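Local coordinates for flavodoxin (Lactobacillus reuteri, PDB 5VEG), which binds flavin mononucleotide and, as a short-chain flavodoxin associated with a bacterial microcompartment, probably serves as a low-potential electron donor to redox enzymes, at residues 85-91 with 127-132; 144-148 with 171-175. One frame throughout, in Å; residues are numbered along the deposited sequence.

In the fold
From the N terminus the chain builds strands 31-38, 60-66 and 80-85 of a five-stranded parallel sheet before contact 1 begins. There the loop leaving strand 80-85 meets the turn that leads into helix 130-141, closing an excursion that takes in helix 98-105 and strand 113-120. Contact 2 opens only after contact 1 has closed, so the two follow in series and neither nest nor cross. It joins the start of edge strand 145-154 to the last turns of helix 159-176, closing the C-terminal strand-helix unit. The contacts lie on opposite sides of the chain's centre, their centres about 23 Å apart; contact 1 is at the flavin site, contact 2 far from it.

Contact 1: 85-91 with 127-132; sequences AYTYDEG and YFNTTV. With FMN (flavin mononucleotide), chain D.
Thr-87 turns its OG1 to the side of its own backbone N (chi1 -57°), which points the hydroxyl at the first turn of helix 130-141 and lays CG2 toward Thr-130. Thr-131 has nearly the same torsion (chi1 -65°), and the two side chains run antiparallel alongside one another. The backbone N of Thr-131 donates to Thr-87 OG1 at 2.9 Å in an almost straight bond, while Thr-131 OG1 donates to the carbonyl O of Tyr-86, also at 2.9 Å, from a position tilted out of the carbonyl plane. The other branch of Thr-131, CG2, packs against Ala-85 CB at 3.7 Å. One water extends the network, accepting from Thr-87 OG1 and donating to Ala-85 O and Asn-129 OD1; a second donates to both Gly-91 O and Thr-131 OG1. Asn-129 ND2 is held by Ile-153 O.

The segments belong to the loops after the third and fourth strands that embrace the isoalloxazine in the flavodoxin fold. They share out its polar edge: Tyr-127 O accepts the hydrogen bond from FMN N3 at 2.7 Å, almost in line, Asn-129 N donates to FMN O2 at 2.8 Å, and Gly-91 N donates to FMN O4 at 2.9 Å. Thr-87 O receives the ribityl hydroxyl O2'. Tyr-88 lays one face against the dimethylbenzene end of the flavin, its CE1 3.4 Å from FMN C8. Where the loops meet again, the ring of Tyr-127 carries Glu-90 O over the centre of one face, and its CD1 lies close to Gly-91 CA, where a CB would clash.

Contact 2: 144-148 with 171-175; sequences ATSGA and GLVKT
Thr-175 sets its whole side chain against Gly-147: CB and CG2 each lie 3.7 Å from Gly-147 CA, and OG1 is 3.2 Å from Gly-147 O. The hydroxyl's hydrogen bond nevertheless goes to its own helix: with OG1 beside the backbone N (chi1 -59°), it donates to Gly-171 O at 2.7 Å, one turn earlier. Thr-175 N reaches the same oxygen from the opposite face of its plane, so two donors grip it. Leu-172 brings CD2 against the Gly-147 backbone, 3.9 Å from Gly-147 CA, and on to Ala-148 CB at 4.2 Å; the leucine also packs on Ile-80 and Val-82. The start of strand 145-154 is thereby laid against the C-terminal part of helix 159-176, as in the last beta-alpha unit of a flavodoxin-like fold. A CB on Gly-171 would clash with Gly-147 O. Replacing Thr-175 by alanine removes OG1 and CG2, which is likely to leave Gly-171 O with one donor fewer and a gap beside Gly-147 CA. Packing rather than polar bonding joins the segments; Gly-147 O and Gly-171 O, two acceptors 3.0 Å apart, probably disfavour each other, a cost partly offset by the donors on Gly-171 O.

Contact 1: 85-91 with 127-132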
loop_
_atom_site.group_PDB
_atom_site.type_symbol
_atom_site.label_atom_id
_atom_site.label_comp_id
_atom_site.label_asym_id
_atom_site.label_seq_id
_atom_site.Cartn_x
_atom_site.Cartn_y
_atom_site.Cartn_z
ATOM N N ALA A 85 5.225 1.466 0.015
ATOM C CA ALA A 85 6.217 2.522 0.167
ATOM C C ALA A 85 7.392 2.061 1.018
ATOM O O ALA A 85 7.232 1.274 1.954
ATOM C CB ALA A 85 5.617 3.780 0.796
ATOM N N TYR A 86 8.566 2.616 0.710
ATOM C CA TYR A 86 9.798 2.245 1.397
ATOM C C TYR A 86 9.934 3.004 2.713
ATOM O O TYR A 86 9.178 3.934 3.017
ATOM C CB TYR A 86 11.018 2.531 0.512
ATOM C CG TYR A 86 11.200 4.007 0.185
ATOM C CD1 TYR A 86 11.861 4.865 1.064
ATOM C CD2 TYR A 86 10.702 4.542 -1.007
ATOM C CE1 TYR A 86 12.026 6.233 0.761
ATOM C CE2 TYR A 86 10.856 5.898 -1.315
ATOM C CZ TYR A 86 11.516 6.733 -0.430
ATOM O OH TYR A 86 11.664 8.075 -0.733
ATOM N N THR A 87 10.938 2.595 3.487
ATOM C CA THR A 87 11.394 3.272 4.688
ATOM C C THR A 87 12.863 3.648 4.490
ATOM O O THR A 87 13.636 2.876 3.909
ATOM C CB THR A 87 11.234 2.366 5.919
ATOM O OG1 THR A 87 9.860 1.954 6.054
ATOM C CG2 THR A 87 11.672 3.095 7.171
ATOM N N TYR A 88 13.249 4.831 4.963
ATOM C CA TYR A 88 14.595 5.353 4.747
ATOM C C TYR A 88 15.184 5.847 6.062
ATOM O O TYR A 88 14.490 5.942 7.076
ATOM C CB TYR A 88 14.591 6.489 3.718
ATOM C CG TYR A 88 15.740 6.426 2.736
ATOM C CD1 TYR A 88 15.962 5.288 1.976
ATOM C CD2 TYR A 88 16.591 7.509 2.563
ATOM C CE1 TYR A 88 17.004 5.227 1.076
ATOM C CE2 TYR A 88 17.635 7.465 1.659
ATOM C CZ TYR A 88 17.838 6.323 0.918
ATOM O OH TYR A 88 18.874 6.267 0.015
ATOM N N ASP A 89 16.485 6.131 6.033
ATOM C CA ASP A 89 17.202 6.838 7.100
ATOM C C ASP A 89 16.666 6.516 8.490
ATOM O O ASP A 89 16.241 7.391 9.243
ATOM C CB ASP A 89 17.161 8.346 6.872
ATOM C CG ASP A 89 18.155 8.800 5.844
ATOM O OD1 ASP A 89 19.372 8.729 6.121
ATOM O OD2 ASP A 89 17.716 9.248 4.770
ATOM N N GLU A 90 16.668 5.227 8.813
ATOM C CA GLU A 90 16.305 4.762 10.148
ATOM C C GLU A 90 14.873 5.173 10.513
ATOM O O GLU A 90 14.629 5.920 11.460
ATOM C CB GLU A 90 17.320 5.265 11.183
ATOM C CG GLU A 90 18.777 4.888 10.871
ATOM C CD GLU A 90 19.430 5.786 9.813
ATOM O OE1 GLU A 90 19.675 6.982 10.100
ATOM O OE2 GLU A 90 19.690 5.297 8.689
ATOM N N GLY A 91 13.920 4.654 9.746
ATOM C CA GLY A 91 12.510 4.816 10.060
ATOM C C GLY A 91 11.810 5.970 9.369
ATOM O O GLY A 91 10.625 6.195 9.629
ATOM N N TYR A 127 13.325 -0.633 12.954
ATOM C CA TYR A 127 12.942 0.324 11.927
ATOM C C TYR A 127 12.576 -0.351 10.611
ATOM O O TYR A 127 12.405 0.336 9.596
ATOM C CB TYR A 127 14.069 1.340 11.717
ATOM C CG TYR A 127 14.211 2.258 12.911
ATOM C CD1 TYR A 127 13.125 3.000 13.369
ATOM C CD2 TYR A 127 15.409 2.350 13.605
ATOM C CE1 TYR A 127 13.236 3.828 14.472
ATOM C CE2 TYR A 127 15.533 3.177 14.707
ATOM C CZ TYR A 127 14.444 3.913 15.134
ATOM O OH TYR A 127 14.569 4.725 16.231
ATOM N N PHE A 128 12.470 -1.684 10.602
ATOM C CA PHE A 128 12.080 -2.441 9.419
ATOM C C PHE A 128 10.693 -2.049 8.920
ATOM O O PHE A 128 9.693 -2.291 9.597
ATOM C CB PHE A 128 12.104 -3.944 9.721
ATOM C CG PHE A 128 11.754 -4.816 8.535
ATOM C CD1 PHE A 128 12.422 -4.662 7.327
ATOM C CD2 PHE A 128 10.772 -5.812 8.648
ATOM C CE1 PHE A 128 12.108 -5.468 6.228
ATOM C CE2 PHE A 128 10.451 -6.634 7.573
ATOM C CZ PHE A 128 11.115 -6.465 6.355
ATOM N N ASN A 129 10.620 -1.452 7.736
ATOM C CA ASN A 129 9.334 -1.151 7.087
ATOM C C ASN A 129 8.408 -0.317 7.976
ATOM O O ASN A 129 7.196 -0.506 7.974
ATOM C CB ASN A 129 8.627 -2.443 6.642
ATOM C CG ASN A 129 8.986 -2.830 5.226
ATOM O OD1 ASN A 129 8.990 -1.984 4.334
ATOM N ND2 ASN A 129 9.308 -4.101 5.011
ATOM N N THR A 130 8.971 0.618 8.747
ATOM C CA THR A 130 8.127 1.448 9.605
ATOM C C THR A 130 7.118 2.260 8.790
ATOM O O THR A 130 6.063 2.639 9.305
ATOM C CB THR A 130 8.977 2.402 10.448
ATOM O OG1 THR A 130 9.796 3.198 9.585
ATOM C CG2 THR A 130 9.874 1.646 11.373
ATOM N N THR A 131 7.427 2.555 7.532
ATOM C CA THR A 131 6.482 3.327 6.731
ATOM C C THR A 131 5.177 2.564 6.533
ATOM O O THR A 131 4.097 3.172 6.482
ATOM C CB THR A 131 7.130 3.695 5.397
ATOM O OG1 THR A 131 8.232 4.579 5.647
ATOM C CG2 THR A 131 6.135 4.374 4.443
ATOM N N VAL A 132 5.260 1.236 6.432
ATOM C CA VAL A 132 4.063 0.412 6.342
ATOM C C VAL A 132 3.194 0.604 7.574
ATOM O O VAL A 132 1.971 0.770 7.469
ATOM C CB VAL A 132 4.459 -1.065 6.138
ATOM C CG1 VAL A 132 3.234 -1.961 6.157
ATOM C CG2 VAL A 132 5.230 -1.212 4.825
HETATM N N1 FMN D . 14.642 -0.062 5.255
HETATM C C2 FMN D . 13.864 -0.197 6.387
HETATM O O2 FMN D . 13.019 -1.085 6.437
HETATM N N3 FMN D . 14.042 0.648 7.461
HETATM C C4 FMN D . 15.001 1.640 7.419
HETATM O O4 FMN D . 15.132 2.380 8.387
HETATM C C4A FMN D . 15.800 1.785 6.283
HETATM N N5 FMN D . 16.768 2.771 6.213
HETATM C C5A FMN D . 17.535 2.882 5.060
HETATM C C6 FMN D . 18.526 3.865 4.957
HETATM C C7 FMN D . 19.298 3.971 3.795
HETATM C C7M FMN D . 20.367 5.024 3.677
HETATM C C8 FMN D . 19.092 3.092 2.738
HETATM C C8M FMN D . 19.927 3.206 1.492
HETATM C C9 FMN D . 18.112 2.108 2.833
HETATM C C9A FMN D . 17.334 2.018 3.987
HETATM N N10 FMN D . 16.361 1.046 4.057
HETATM C C10 FMN D . 15.609 0.922 5.204
HETATM C "C1'" FMN D . 16.200 0.082 2.920
HETATM C "C2'" FMN D . 15.170 0.402 1.845
HETATM O "O2'" FMN D . 13.921 0.583 2.462
HETATM C "C3'" FMN D . 15.116 -0.853 0.993
HETATM O "O3'" FMN D . 16.313 -1.030 0.259
HETATM C "C4'" FMN D . 13.948 -0.854 0.028
HETATM O "O4'" FMN D . 13.930 -2.093 -0.636
HETATM C "C5'" FMN D . 14.116 0.235 -1.018
HETATM O "O5'" FMN D . 12.905 0.281 -1.744
HETATM P P FMN D . 12.839 0.991 -3.189
HETATM O O1P FMN D . 13.713 0.202 -4.138
HETATM O O2P FMN D . 11.391 0.917 -3.640
HETATM O O3P FMN D . 13.358 2.395 -3.105
HETATM O O HOH W 1 8.552 0.573 4.194
HETATM O O HOH W 2 8.236 5.660 8.379
#

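Contact 2: 144-148 with 171-175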
loop_
_atom_site.group_PDB
_atom_site.type_symbol
_atom_site.label_atom_id
_atom_site.label_comp_id
_atom_site.label_asym_id
_atom_site.label_seq_id
_atom_site.Cartn_x
_atom_site.Cartn_y
_atom_site.Cartn_z
ATOM N N ALA A 144 -10.917 3.900 7.299
ATOM C CA ALA A 144 -10.988 2.798 6.348
ATOM C C ALA A 144 -10.909 1.464 7.078
ATOM O O ALA A 144 -10.470 1.374 8.226
ATOM C CB ALA A 144 -9.867 2.884 5.308
ATOM N N THR A 145 -11.349 0.418 6.384
ATOM C CA THR A 145 -11.413 -0.936 6.920
ATOM C C THR A 145 -10.248 -1.738 6.359
ATOM O O THR A 145 -10.092 -1.834 5.140
ATOM C CB THR A 145 -12.738 -1.595 6.536
ATOM O OG1 THR A 145 -13.816 -0.865 7.137
ATOM C CG2 THR A 145 -12.779 -3.044 6.981
ATOM N N SER A 146 -9.434 -2.308 7.239
ATOM C CA SER A 146 -8.331 -3.136 6.772
ATOM C C SER A 146 -8.883 -4.370 6.071
ATOM O O SER A 146 -9.717 -5.093 6.622
ATOM C CB SER A 146 -7.430 -3.535 7.944
ATOM O OG SER A 146 -6.444 -4.466 7.521
ATOM N N GLY A 147 -8.431 -4.591 4.845
ATOM C CA GLY A 147 -8.843 -5.756 4.093
ATOM C C GLY A 147 -7.850 -6.902 4.161
ATOM O O GLY A 147 -8.151 -8.001 3.688
ATOM N N ALA A 148 -6.679 -6.678 4.754
ATOM C CA ALA A 148 -5.651 -7.721 4.806
ATOM C C ALA A 148 -4.523 -7.299 5.741
ATOM O O ALA A 148 -4.255 -6.109 5.914
ATOM C CB ALA A 148 -5.084 -8.027 3.413
ATOM N N GLY A 171 -7.471 -11.017 0.178
ATOM C CA GLY A 171 -8.117 -10.464 1.355
ATOM C C GLY A 171 -8.836 -9.157 1.072
ATOM O O GLY A 171 -9.956 -8.939 1.545
ATOM N N LEU A 172 -8.200 -8.266 0.309
ATOM C CA LEU A 172 -8.818 -6.984 -0.011
ATOM C C LEU A 172 -10.112 -7.192 -0.789
ATOM O O LEU A 172 -11.143 -6.590 -0.474
ATOM C CB LEU A 172 -7.852 -6.111 -0.815
ATOM C CG LEU A 172 -6.456 -5.807 -0.245
ATOM C CD1 LEU A 172 -5.589 -5.138 -1.305
ATOM C CD2 LEU A 172 -6.557 -4.945 1.006
ATOM N N VAL A 173 -10.070 -8.059 -1.805
ATOM C CA VAL A 173 -11.242 -8.299 -2.646
ATOM C C VAL A 173 -12.377 -8.885 -1.818
ATOM O O VAL A 173 -13.507 -8.385 -1.842
ATOM C CB VAL A 173 -10.875 -9.214 -3.828
ATOM C CG1 VAL A 173 -12.118 -9.526 -4.672
ATOM C CG2 VAL A 173 -9.823 -8.563 -4.686
ATOM N N LYS A 174 -12.098 -9.947 -1.061
ATOM C CA LYS A 174 -13.165 -10.534 -0.257
ATOM C C LYS A 174 -13.730 -9.521 0.735
ATOM O O LYS A 174 -14.955 -9.408 0.891
ATOM C CB LYS A 174 -12.669 -11.794 0.452
ATOM C CG LYS A 174 -12.565 -13.034 -0.467
ATOM C CD LYS A 174 -13.384 -12.899 -1.777
ATOM C CE LYS A 174 -14.850 -13.337 -1.643
ATOM N NZ LYS A 174 -15.705 -12.723 -2.709
ATOM N N THR A 175 -12.855 -8.730 1.370
ATOM C CA THR A 175 -13.324 -7.710 2.303
ATOM C C THR A 175 -14.183 -6.670 1.595
ATOM O O THR A 175 -15.234 -6.269 2.108
ATOM C CB THR A 175 -12.125 -7.046 2.996
ATOM O OG1 THR A 175 -11.373 -8.038 3.697
ATOM C CG2 THR A 175 -12.566 -5.998 3.996
#